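Local coordinates for protein putative NAD-dependent epimerase/dehydratase (Bacillus halodurans, PDB 3E8X) that binds NADP through a Rossmann-type domain and is probably an epimerase, dehydratase or reductase of the atypical short-chain dehydrogenase/reductase family, its substrate unknown, at residues A[23-28]-A[47-52]; A[128-133]-A[153-158]; A[166-171]-A[216-221]. One frame throughout, in Å; residues are numbered along the deposited sequence.

Interaction 1 (A[23-28]-A[47-52]); sequences RVLVVG and EPVAMV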
loop_
_atom_site.group_PDB
_atom_site.type_symbol
_atom_site.label_atom_id
_atom_site.label_comp_id
_atom_site.label_asym_id
_atom_site.label_seq_id
_atom_site.Cartn_x
_atom_site.Cartn_y
_atom_site.Cartn_z
ATOM N N ARG A 23 -2.463 -26.687 -12.764
ATOM C CA ARG A 23 -3.369 -25.707 -13.297
ATOM C C ARG A 23 -2.940 -24.356 -12.725
ATOM O O ARG A 23 -3.042 -24.107 -11.538
ATOM C CB ARG A 23 -4.816 -26.012 -12.928
ATOM C CG ARG A 23 -5.380 -27.212 -13.619
ATOM C CD ARG A 23 -6.926 -27.211 -13.619
ATOM N NE ARG A 23 -7.532 -26.539 -14.791
ATOM C CZ ARG A 23 -8.431 -25.548 -14.763
ATOM N NH1 ARG A 23 -8.909 -25.075 -15.899
ATOM N NH2 ARG A 23 -8.873 -25.015 -13.633
ATOM N N VAL A 24 -2.420 -23.513 -13.600
ATOM C CA VAL A 24 -1.823 -22.252 -13.210
ATOM C C VAL A 24 -2.721 -21.126 -13.729
ATOM O O VAL A 24 -2.874 -20.962 -14.959
ATOM C CB VAL A 24 -0.398 -22.121 -13.770
ATOM C CG1 VAL A 24 0.288 -20.910 -13.211
ATOM C CG2 VAL A 24 0.420 -23.429 -13.495
ATOM N N LEU A 25 -3.342 -20.409 -12.785
ATOM C CA LEU A 25 -4.047 -19.179 -13.088
ATOM C C LEU A 25 -3.042 -18.075 -13.371
ATOM O O LEU A 25 -2.229 -17.731 -12.508
ATOM C CB LEU A 25 -4.942 -18.735 -11.951
ATOM C CG LEU A 25 -5.838 -17.509 -12.188
ATOM C CD1 LEU A 25 -6.926 -17.823 -13.303
ATOM C CD2 LEU A 25 -6.460 -17.140 -10.822
ATOM N N VAL A 26 -3.116 -17.529 -14.584
ATOM C CA VAL A 26 -2.318 -16.322 -14.956
ATOM C C VAL A 26 -3.233 -15.068 -14.861
ATOM O O VAL A 26 -4.171 -14.889 -15.640
ATOM C CB VAL A 26 -1.662 -16.471 -16.313
ATOM C CG1 VAL A 26 -0.720 -15.232 -16.594
ATOM C CG2 VAL A 26 -0.824 -17.779 -16.352
ATOM N N VAL A 27 -3.027 -14.314 -13.802
ATOM C CA VAL A 27 -3.746 -13.053 -13.545
ATOM C C VAL A 27 -3.005 -11.993 -14.375
ATOM O O VAL A 27 -1.783 -11.879 -14.339
ATOM C CB VAL A 27 -3.779 -12.710 -12.053
ATOM C CG1 VAL A 27 -4.487 -11.355 -11.775
ATOM C CG2 VAL A 27 -4.420 -13.868 -11.260
ATOM N N GLY A 28 -3.741 -11.268 -15.194
ATOM C CA GLY A 28 -3.083 -10.335 -16.106
ATOM C C GLY A 28 -2.686 -11.009 -17.408
ATOM O O GLY A 28 -1.724 -10.574 -18.038
ATOM N N GLU A 47 -1.167 -26.575 -17.211
ATOM C CA GLU A 47 -2.414 -26.108 -17.792
ATOM C C GLU A 47 -2.589 -24.640 -17.421
ATOM O O GLU A 47 -2.993 -24.329 -16.333
ATOM C CB GLU A 47 -3.581 -26.966 -17.313
ATOM C CG GLU A 47 -3.368 -28.414 -17.633
ATOM C CD GLU A 47 -4.653 -29.212 -17.727
ATOM O OE1 GLU A 47 -5.662 -28.850 -17.067
ATOM O OE2 GLU A 47 -4.639 -30.224 -18.452
ATOM N N PRO A 48 -2.251 -23.724 -18.371
ATOM C CA PRO A 48 -2.455 -22.315 -18.111
ATOM C C PRO A 48 -3.916 -21.891 -18.269
ATOM O O PRO A 48 -4.583 -22.192 -19.283
ATOM C CB PRO A 48 -1.537 -21.612 -19.143
ATOM C CG PRO A 48 -0.814 -22.671 -19.849
ATOM C CD PRO A 48 -1.652 -23.909 -19.711
ATOM N N VAL A 49 -4.409 -21.214 -17.228
ATOM C CA VAL A 49 -5.760 -20.693 -17.166
ATOM C C VAL A 49 -5.590 -19.199 -17.254
ATOM O O VAL A 49 -5.006 -18.590 -16.374
ATOM C CB VAL A 49 -6.522 -21.148 -15.874
ATOM C CG1 VAL A 49 -7.943 -20.491 -15.806
ATOM C CG2 VAL A 49 -6.593 -22.721 -15.776
ATOM N N ALA A 50 -6.076 -18.609 -18.351
ATOM C CA ALA A 50 -5.920 -17.170 -18.566
ATOM C C ALA A 50 -7.092 -16.420 -17.977
ATOM O O ALA A 50 -8.260 -16.708 -18.315
ATOM C CB ALA A 50 -5.791 -16.872 -20.078
HETATM N N MSE A 51 -6.796 -15.465 -17.100
HETATM C CA MSE A 51 -7.830 -14.545 -16.599
HETATM C C MSE A 51 -7.796 -13.251 -17.424
HETATM O O MSE A 51 -6.766 -12.573 -17.542
HETATM C CB MSE A 51 -7.670 -14.237 -15.094
HETATM C CG MSE A 51 -8.644 -13.205 -14.506
HETATM SE SE MSE A 51 -8.367 -13.050 -12.593
HETATM C CE MSE A 51 -8.825 -11.154 -12.090
ATOM N N VAL A 52 -8.965 -12.927 -17.950
ATOM C CA VAL A 52 -9.180 -11.776 -18.842
ATOM C C VAL A 52 -10.408 -10.976 -18.405
ATOM O O VAL A 52 -11.347 -11.523 -17.873
ATOM C CB VAL A 52 -9.355 -12.240 -20.333
ATOM C CG1 VAL A 52 -8.107 -12.902 -20.747
ATOM C CG2 VAL A 52 -10.518 -13.219 -20.498
HETATM O O HOH W 1 -7.447 -26.405 -17.950
HETATM O O HOH W 2 -6.217 -10.521 -15.438
#
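Arg23 starts with CG anti to its carbonyl carbon (chi1 -70°) and bends at chi3 (90°), which swings the guanidinium over the side chain of Val49 on the parallel partner strand. There Val49 CG2 lies against one face of the guanidinium, 3.3 Å from Arg23 NH1, so a branched apolar residue supports the flat face, leaving the N-H groups of the rim to polar partners. Glu47 OE1 approaches that rim near its plane, but at 3.7 Å from Arg23 NE the salt bridge is long, and the carboxylate is turned 80° to the guanidinium. A water closes the gap, accepting from Arg23 NH1 and donating to Glu47 OE1. Asp68 and the carbonyl of Ser84 also hold the guanidinium.

Between the strands the backbones pair in regular parallel register. Val24 N donates to Glu47 O (2.9 Å), Val24 O accepts from Val49 N, and Val49 O receives Val26 N at 2.8 Å in a nearly straight bond. Farther along, Leu25 CD1 packs on Val49 CG1 at 3.8 Å and also on CB of Met51, a selenomethionine, giving the buried face flexible and branched hydrocarbon. At the C-terminal end a second water bridges Gly28 N and Met51 O. Gly28, whose positive phi suits glycine, touches the bound NADP.

The pair forms the two strands of the first beta-alpha-beta unit: helix 32-43 packs on Val26 and Pro48, while strands 87-90 and 68-71 flank strands 23-27 and 47-52 respectively.

Interaction 2 (A[128-133]-A[153-158]); sequences MVSSVG and LADDEL. With NAP (NADP nicotinamide-adenine-dinucleotide phosphate), chain B.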
loop_
_atom_site.group_PDB
_atom_site.type_symbol
_atom_site.label_atom_id
_atom_site.label_comp_id
_atom_site.label_asym_id
_atom_site.label_seq_id
_atom_site.Cartn_x
_atom_site.Cartn_y
_atom_site.Cartn_z
HETATM N N MSE A 128 4.863 -14.000 -7.793
HETATM C CA MSE A 128 4.721 -12.596 -8.007
HETATM C C MSE A 128 5.714 -12.099 -9.068
HETATM O O MSE A 128 6.917 -12.357 -9.000
HETATM C CB MSE A 128 4.979 -11.870 -6.704
HETATM C CG MSE A 128 5.126 -10.386 -6.845
HETATM SE SE MSE A 128 3.354 -9.683 -7.251
HETATM C CE MSE A 128 2.467 -9.787 -5.564
ATOM N N VAL A 129 5.188 -11.397 -10.069
ATOM C CA VAL A 129 6.009 -10.641 -11.022
ATOM C C VAL A 129 6.065 -9.220 -10.501
ATOM O O VAL A 129 5.122 -8.478 -10.580
ATOM C CB VAL A 129 5.452 -10.700 -12.462
ATOM C CG1 VAL A 129 6.364 -9.977 -13.433
ATOM C CG2 VAL A 129 5.239 -12.162 -12.864
ATOM N N SER A 130 7.214 -8.889 -9.954
ATOM C CA SER A 130 7.470 -7.630 -9.349
ATOM C C SER A 130 8.411 -6.810 -10.247
ATOM O O SER A 130 8.224 -6.756 -11.463
ATOM C CB SER A 130 8.066 -7.885 -7.952
ATOM O OG SER A 130 8.223 -6.700 -7.251
ATOM N N SER A 131 9.363 -6.109 -9.642
ATOM C CA SER A 131 10.289 -5.219 -10.362
ATOM C C SER A 131 11.532 -4.950 -9.502
ATOM O O SER A 131 11.447 -4.928 -8.277
ATOM C CB SER A 131 9.588 -3.888 -10.699
ATOM O OG SER A 131 10.386 -2.953 -11.437
ATOM N N VAL A 132 12.689 -4.752 -10.149
ATOM C CA VAL A 132 13.807 -4.042 -9.488
ATOM C C VAL A 132 13.354 -2.601 -9.171
ATOM O O VAL A 132 12.391 -2.062 -9.769
ATOM C CB VAL A 132 15.116 -3.991 -10.374
ATOM C CG1 VAL A 132 15.564 -5.393 -10.753
ATOM C CG2 VAL A 132 14.879 -3.109 -11.621
ATOM N N GLY A 133 14.044 -1.975 -8.233
ATOM C CA GLY A 133 13.635 -0.668 -7.755
ATOM C C GLY A 133 12.870 -0.735 -6.436
ATOM O O GLY A 133 12.558 0.290 -5.832
ATOM N N LEU A 153 5.113 -2.864 -1.719
ATOM C CA LEU A 153 4.153 -3.126 -0.650
ATOM C C LEU A 153 3.357 -4.377 -0.958
ATOM O O LEU A 153 2.968 -5.105 -0.043
ATOM C CB LEU A 153 3.261 -1.924 -0.391
ATOM C CG LEU A 153 3.971 -0.722 0.222
ATOM C CD1 LEU A 153 2.997 0.481 0.268
ATOM C CD2 LEU A 153 4.586 -1.061 1.641
ATOM N N ALA A 154 3.144 -4.656 -2.237
ATOM C CA ALA A 154 2.511 -5.924 -2.638
ATOM C C ALA A 154 3.430 -7.094 -2.331
ATOM O O ALA A 154 2.990 -8.119 -1.828
ATOM C CB ALA A 154 2.089 -5.892 -4.138
ATOM N N ASP A 155 4.727 -6.934 -2.600
ATOM C CA ASP A 155 5.718 -7.940 -2.259
ATOM C C ASP A 155 5.734 -8.223 -0.774
ATOM O O ASP A 155 5.833 -9.379 -0.358
ATOM C CB ASP A 155 7.139 -7.506 -2.718
ATOM C CG ASP A 155 7.331 -7.578 -4.223
ATOM O OD1 ASP A 155 6.437 -8.132 -4.914
ATOM O OD2 ASP A 155 8.386 -7.086 -4.714
ATOM N N ASP A 156 5.638 -7.176 0.034
ATOM C CA ASP A 156 5.637 -7.351 1.496
ATOM C C ASP A 156 4.401 -8.079 2.030
ATOM O O ASP A 156 4.500 -8.876 2.937
ATOM C CB ASP A 156 5.813 -6.005 2.201
ATOM C CG ASP A 156 7.224 -5.446 2.054
ATOM O OD1 ASP A 156 8.161 -6.163 1.590
ATOM O OD2 ASP A 156 7.390 -4.257 2.357
ATOM N N GLU A 157 3.252 -7.811 1.440
ATOM C CA GLU A 157 2.041 -8.551 1.753
ATOM C C GLU A 157 2.213 -10.072 1.487
ATOM O O GLU A 157 1.839 -10.915 2.293
ATOM C CB GLU A 157 0.865 -7.977 0.948
ATOM C CG GLU A 157 -0.474 -8.604 1.298
ATOM C CD GLU A 157 -1.157 -7.977 2.524
ATOM O OE1 GLU A 157 -0.686 -6.961 3.123
ATOM O OE2 GLU A 157 -2.253 -8.485 2.831
ATOM N N LEU A 158 2.792 -10.414 0.344
ATOM C CA LEU A 158 3.111 -11.805 -0.003
ATOM C C LEU A 158 4.095 -12.433 0.969
ATOM O O LEU A 158 3.893 -13.569 1.416
ATOM C CB LEU A 158 3.660 -11.895 -1.439
ATOM C CG LEU A 158 3.816 -13.294 -2.068
ATOM C CD1 LEU A 158 2.550 -14.129 -1.891
ATOM C CD2 LEU A 158 4.273 -13.177 -3.593
HETATM P PA NAP B . 1.279 -5.356 -19.569
HETATM O O1A NAP B . 0.793 -3.942 -19.236
HETATM O O2A NAP B . 1.520 -5.748 -21.011
HETATM O O5B NAP B . 0.263 -6.367 -18.816
HETATM C C5B NAP B . -0.706 -5.946 -17.839
HETATM C C4B NAP B . -2.026 -6.709 -17.935
HETATM O O4B NAP B . -2.791 -6.367 -16.765
HETATM C C3B NAP B . -2.913 -6.365 -19.159
HETATM O O3B NAP B . -3.233 -7.495 -19.990
HETATM C C2B NAP B . -4.205 -5.833 -18.559
HETATM O O2B NAP B . -5.431 -6.190 -19.243
HETATM C C1B NAP B . -4.158 -6.454 -17.154
HETATM N N9A NAP B . -5.112 -5.749 -16.260
HETATM C C8A NAP B . -5.207 -4.423 -16.074
HETATM N N7A NAP B . -6.227 -4.176 -15.229
HETATM C C5A NAP B . -6.764 -5.365 -14.887
HETATM C C6A NAP B . -7.823 -5.752 -14.060
HETATM N N6A NAP B . -8.538 -4.821 -13.394
HETATM N N1A NAP B . -8.159 -7.056 -13.935
HETATM C C2A NAP B . -7.461 -7.981 -14.596
HETATM N N3A NAP B . -6.433 -7.649 -15.404
HETATM C C4A NAP B . -6.065 -6.349 -15.560
HETATM O O3 NAP B . 2.681 -5.575 -18.753
HETATM P PN NAP B . 3.935 -6.550 -19.135
HETATM O O1N NAP B . 4.845 -5.746 -20.023
HETATM O O2N NAP B . 3.336 -7.902 -19.453
HETATM O O5D NAP B . 4.813 -6.621 -17.793
HETATM C C5D NAP B . 4.423 -7.450 -16.704
HETATM C C4D NAP B . 4.704 -6.685 -15.424
HETATM O O4D NAP B . 6.098 -6.417 -15.268
HETATM C C3D NAP B . 4.015 -5.327 -15.421
HETATM O O3D NAP B . 2.664 -5.493 -14.964
HETATM C C2D NAP B . 4.941 -4.445 -14.577
HETATM O O2D NAP B . 4.434 -4.188 -13.285
HETATM C C1D NAP B . 6.259 -5.245 -14.449
HETATM N N1N NAP B . 7.513 -4.515 -14.813
HETATM C C2N NAP B . 7.603 -3.721 -15.908
HETATM C C3N NAP B . 8.817 -3.069 -16.215
HETATM C C7N NAP B . 8.985 -2.204 -17.445
HETATM O O7N NAP B . 10.138 -1.943 -17.836
HETATM N N7N NAP B . 7.887 -1.798 -18.104
HETATM C C4N NAP B . 9.922 -3.249 -15.380
HETATM C C5N NAP B . 9.802 -4.070 -14.272
HETATM C C6N NAP B . 8.589 -4.688 -14.021
HETATM P P2B NAP B . -5.890 -5.635 -20.714
HETATM O O1X NAP B . -5.279 -6.572 -21.721
HETATM O O2X NAP B . -7.412 -5.740 -20.681
HETATM O O3X NAP B . -5.293 -4.245 -20.774
#
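Asp155 OD2 is gripped by two groups: Ser130 OG donates to it at 2.6 Å, and the guanidinium of Arg169 forms a salt bridge with it. The contact belongs to a beta-alpha-beta unit of the Rossmann-type fold, in which strand 125-129 leads through helix 145-160 to strand 164-174. Ser130 OG meets the syn side of Asp155 OD2, 16° out of the carboxylate plane. With OG anti to the backbone N of Ser130 (chi1 -174°), the hydroxyl is turned to the helix. A small hydroxyl suits this buried place, since it can reach the carboxylate without crowding, and the arginine would be expected to keep Asp155 in its charged form.

The other carboxylate oxygen faces carbon: Asp155 OD1 comes within 3.2 Å of Met128 CG. Met128, a selenomethionine, points toward the helix and bends at both chi2 and chi3, which carries Met128 CE to the helix, 4.2 Å from Ala154 CB. The small Ala154 methyl lets that end come close to the helix backbone. One helical turn on from Ala154, Leu158 meets the base of the same side chain, its CD2 against Met128 CB at 3.4 Å, tighter than usual carbon contact. Ala154 and Leu158 also touch helix 100-121, so the helix is wedged between that neighbour and the sheet.

Beyond the strand end the chain turns to the cofactor. Ser130 O approaches C6N of the nicotinamide ring of NADP, and Tyr147, on the same helix as Asp155, is hydrogen-bonded to the cofactor. Ser131 OG donates to Val132 O, in the carbonyl plane and on a lone pair. The same Ser131 OG lies 3.1 Å from NAP C5N, a carbon of the nicotinamide ring.

Interaction 3 (A[166-171]-A[216-221]); sequences TIVRPG and KTFEVL. With NAP (NADP nicotinamide-adenine-dinucleotide phosphate), chain B.
Val168, Phe218 and Val220 make the apolar centre on one face of this parallel strand pair. Val168 and Phe218 lie side by side, with Val168 CG2 4.0 Å from Phe218 CZ, and Val168 CG1 reaches Val220 CG1 at 3.7 Å. A chi1 of 67°, with CG between the backbone N and the carbonyl carbon, brings the Phe218 ring close to strand 166-170, with Thr166 CG2 at its edge. Beta-branched residues suit the strand and offer methyl groups to the ring.

Between the strands, five backbone bonds run from Ile167 N to Gly171 N. Phe218 both donates to Ile167 O and accepts from Arg169 N, the latter at 2.8 Å, while Gly171 N to Val220 O (3.0 Å) carries the pairing past the proline. Leu221 CD2 lies 3.5 Å from Gly171 CA, a close fit that glycine allows. Pro170 and Gly171 belong to the cofactor pocket, their carbonyl oxygens near the nicotinamide.

The other face is mixed: Ile167 lies side by side with Thr217, and polar groups follow. Thr217 CG2 sits over one face of the Arg169 guanidinium, 3.6 Å from Arg169 CZ, and Arg169's chain runs extended from CG to NE, carrying the charge to Asp155. A water accepts from Arg169 NH1 and donates to Glu219 OE2 at 2.7 Å; His187 and Phe188 also hold the carboxylate.

Helix 197-207 packs on the face of Phe218 and Pro170, helix 145-160 touches Ile167 and Thr217 on the other, and strands 125-129 and 181-185 continue the sheet outside the pair.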
loop_
_atom_site.group_PDB
_atom_site.type_symbol
_atom_site.label_atom_id
_atom_site.label_comp_id
_atom_site.label_asym_id
_atom_site.label_seq_id
_atom_site.Cartn_x
_atom_site.Cartn_y
_atom_site.Cartn_z
ATOM N N THR A 166 7.232 -17.274 -4.608
ATOM C CA THR A 166 8.509 -16.823 -5.203
ATOM C C THR A 166 8.194 -15.467 -5.816
ATOM O O THR A 166 7.176 -15.317 -6.509
ATOM C CB THR A 166 9.022 -17.782 -6.320
ATOM O OG1 THR A 166 9.152 -19.106 -5.801
ATOM C CG2 THR A 166 10.383 -17.286 -6.843
ATOM N N ILE A 167 9.067 -14.508 -5.534
ATOM C CA ILE A 167 9.027 -13.138 -6.082
ATOM C C ILE A 167 10.210 -12.919 -7.056
ATOM O O ILE A 167 11.411 -13.029 -6.699
ATOM C CB ILE A 167 9.069 -12.008 -4.994
ATOM C CG1 ILE A 167 7.900 -12.137 -3.973
ATOM C CG2 ILE A 167 9.031 -10.627 -5.632
ATOM C CD1 ILE A 167 8.154 -11.437 -2.608
ATOM N N VAL A 168 9.802 -12.671 -8.301
ATOM C CA VAL A 168 10.694 -12.407 -9.451
ATOM C C VAL A 168 10.660 -10.912 -9.717
ATOM O O VAL A 168 9.621 -10.368 -10.043
ATOM C CB VAL A 168 10.220 -13.203 -10.697
ATOM C CG1 VAL A 168 11.261 -13.136 -11.845
ATOM C CG2 VAL A 168 9.937 -14.660 -10.280
ATOM N N ARG A 169 11.820 -10.272 -9.580
ATOM C CA ARG A 169 11.967 -8.838 -9.825
ATOM C C ARG A 169 12.771 -8.594 -11.102
ATOM O O ARG A 169 13.994 -8.445 -11.043
ATOM C CB ARG A 169 12.647 -8.177 -8.603
ATOM C CG ARG A 169 11.747 -8.181 -7.388
ATOM C CD ARG A 169 12.442 -7.802 -6.101
ATOM N NE ARG A 169 11.436 -7.504 -5.091
ATOM C CZ ARG A 169 11.693 -7.124 -3.847
ATOM N NH1 ARG A 169 12.928 -7.004 -3.404
ATOM N NH2 ARG A 169 10.686 -6.810 -3.053
ATOM N N PRO A 170 12.100 -8.559 -12.277
ATOM C CA PRO A 170 12.860 -8.233 -13.474
ATOM C C PRO A 170 13.391 -6.811 -13.468
ATOM O O PRO A 170 12.773 -5.913 -12.875
ATOM C CB PRO A 170 11.867 -8.414 -14.627
ATOM C CG PRO A 170 10.593 -8.826 -14.041
ATOM C CD PRO A 170 10.681 -8.791 -12.558
ATOM N N GLY A 171 14.531 -6.628 -14.130
ATOM C CA GLY A 171 15.008 -5.323 -14.596
ATOM C C GLY A 171 14.071 -4.679 -15.611
ATOM O O GLY A 171 12.988 -5.215 -15.909
ATOM N N LYS A 216 11.822 -17.558 -1.994
ATOM C CA LYS A 216 12.881 -16.817 -2.695
ATOM C C LYS A 216 12.393 -15.539 -3.329
ATOM O O LYS A 216 11.377 -15.523 -4.011
ATOM C CB LYS A 216 13.488 -17.670 -3.814
ATOM C CG LYS A 216 14.094 -18.956 -3.335
ATOM C CD LYS A 216 15.414 -18.789 -2.688
ATOM C CE LYS A 216 15.874 -20.172 -2.170
ATOM N NZ LYS A 216 17.355 -20.197 -2.101
ATOM N N THR A 217 13.128 -14.453 -3.077
ATOM C CA THR A 217 12.951 -13.193 -3.779
ATOM C C THR A 217 14.261 -12.916 -4.515
ATOM O O THR A 217 15.329 -12.900 -3.883
ATOM C CB THR A 217 12.614 -11.998 -2.809
ATOM O OG1 THR A 217 11.425 -12.299 -2.084
ATOM C CG2 THR A 217 12.515 -10.605 -3.561
ATOM N N PHE A 218 14.187 -12.663 -5.820
ATOM C CA PHE A 218 15.408 -12.357 -6.582
ATOM C C PHE A 218 15.145 -11.401 -7.716
ATOM O O PHE A 218 14.052 -11.371 -8.303
ATOM C CB PHE A 218 16.120 -13.678 -7.090
ATOM C CG PHE A 218 15.326 -14.432 -8.119
ATOM C CD1 PHE A 218 15.538 -14.216 -9.468
ATOM C CD2 PHE A 218 14.294 -15.274 -7.730
ATOM C CE1 PHE A 218 14.760 -14.882 -10.429
ATOM C CE2 PHE A 218 13.512 -15.921 -8.670
ATOM C CZ PHE A 218 13.753 -15.738 -10.012
ATOM N N GLU A 219 16.202 -10.681 -8.071
ATOM C CA GLU A 219 16.220 -9.815 -9.263
ATOM C C GLU A 219 16.823 -10.574 -10.467
ATOM O O GLU A 219 17.669 -11.441 -10.295
ATOM C CB GLU A 219 16.968 -8.512 -8.963
ATOM C CG GLU A 219 16.313 -7.718 -7.819
ATOM C CD GLU A 219 17.139 -6.522 -7.324
ATOM O OE1 GLU A 219 18.139 -6.140 -7.997
ATOM O OE2 GLU A 219 16.776 -5.987 -6.245
ATOM N N VAL A 220 16.323 -10.280 -11.669
ATOM C CA VAL A 220 16.728 -11.011 -12.876
ATOM C C VAL A 220 16.929 -10.074 -14.065
ATOM O O VAL A 220 16.057 -9.246 -14.360
ATOM C CB VAL A 220 15.784 -12.237 -13.174
ATOM C CG1 VAL A 220 14.314 -11.838 -13.438
ATOM C CG2 VAL A 220 16.420 -13.139 -14.272
ATOM N N LEU A 221 18.131 -10.172 -14.682
ATOM C CA LEU A 221 18.509 -9.453 -15.894
ATOM C C LEU A 221 18.872 -10.453 -16.987
ATOM O O LEU A 221 19.066 -11.640 -16.709
ATOM C CB LEU A 221 19.709 -8.521 -15.606
ATOM C CG LEU A 221 19.514 -7.488 -14.459
ATOM C CD1 LEU A 221 20.780 -6.688 -14.167
ATOM C CD2 LEU A 221 18.313 -6.567 -14.733
HETATM P PA NAP B . 1.279 -5.356 -19.569
HETATM O O1A NAP B . 0.793 -3.942 -19.236
HETATM O O2A NAP B . 1.520 -5.748 -21.011
HETATM O O5B NAP B . 0.263 -6.367 -18.816
HETATM C C5B NAP B . -0.706 -5.946 -17.839
HETATM C C4B NAP B . -2.026 -6.709 -17.935
HETATM O O4B NAP B . -2.791 -6.367 -16.765
HETATM C C3B NAP B . -2.913 -6.365 -19.159
HETATM O O3B NAP B . -3.233 -7.495 -19.990
HETATM C C2B NAP B . -4.205 -5.833 -18.559
HETATM O O2B NAP B . -5.431 -6.190 -19.243
HETATM C C1B NAP B . -4.158 -6.454 -17.154
HETATM N N9A NAP B . -5.112 -5.749 -16.260
HETATM C C8A NAP B . -5.207 -4.423 -16.074
HETATM N N7A NAP B . -6.227 -4.176 -15.229
HETATM C C5A NAP B . -6.764 -5.365 -14.887
HETATM C C6A NAP B . -7.823 -5.752 -14.060
HETATM N N6A NAP B . -8.538 -4.821 -13.394
HETATM N N1A NAP B . -8.159 -7.056 -13.935
HETATM C C2A NAP B . -7.461 -7.981 -14.596
HETATM N N3A NAP B . -6.433 -7.649 -15.404
HETATM C C4A NAP B . -6.065 -6.349 -15.560
HETATM O O3 NAP B . 2.681 -5.575 -18.753
HETATM P PN NAP B . 3.935 -6.550 -19.135
HETATM O O1N NAP B . 4.845 -5.746 -20.023
HETATM O O2N NAP B . 3.336 -7.902 -19.453
HETATM O O5D NAP B . 4.813 -6.621 -17.793
HETATM C C5D NAP B . 4.423 -7.450 -16.704
HETATM C C4D NAP B . 4.704 -6.685 -15.424
HETATM O O4D NAP B . 6.098 -6.417 -15.268
HETATM C C3D NAP B . 4.015 -5.327 -15.421
HETATM O O3D NAP B . 2.664 -5.493 -14.964
HETATM C C2D NAP B . 4.941 -4.445 -14.577
HETATM O O2D NAP B . 4.434 -4.188 -13.285
HETATM C C1D NAP B . 6.259 -5.245 -14.449
HETATM N N1N NAP B . 7.513 -4.515 -14.813
HETATM C C2N NAP B . 7.603 -3.721 -15.908
HETATM C C3N NAP B . 8.817 -3.069 -16.215
HETATM C C7N NAP B . 8.985 -2.204 -17.445
HETATM O O7N NAP B . 10.138 -1.943 -17.836
HETATM N N7N NAP B . 7.887 -1.798 -18.104
HETATM C C4N NAP B . 9.922 -3.249 -15.380
HETATM C C5N NAP B . 9.802 -4.070 -14.272
HETATM C C6N NAP B . 8.589 -4.688 -14.021
HETATM P P2B NAP B . -5.890 -5.635 -20.714
HETATM O O1X NAP B . -5.279 -6.572 -21.721
HETATM O O2X NAP B . -7.412 -5.740 -20.681
HETATM O O3X NAP B . -5.293 -4.245 -20.774
HETATM O O HOH W 3 15.464 -7.759 -4.648
#

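In the fold
All three contacts belong to one mixed sheet and follow one another along the chain without interleaving. Interaction 1 closes the first beta-alpha-beta unit, and its centre lies about 19 Å from that of interaction 2 and 20 Å from that of interaction 3, on the opposite side of the chain's centre. Interactions 2 and 3, centres about 9 Å apart, touch directly: strands 125-129 and 164-174 are neighbours, and Ser130 N lies 2.8 Å from Val168 O, a probable hydrogen bond. NADP bridges this division, with Gly28 touching it on one side and residues 130-131 and 170-171 bordering its nicotinamide on the other, so separate parts of the sheet build one cofactor site.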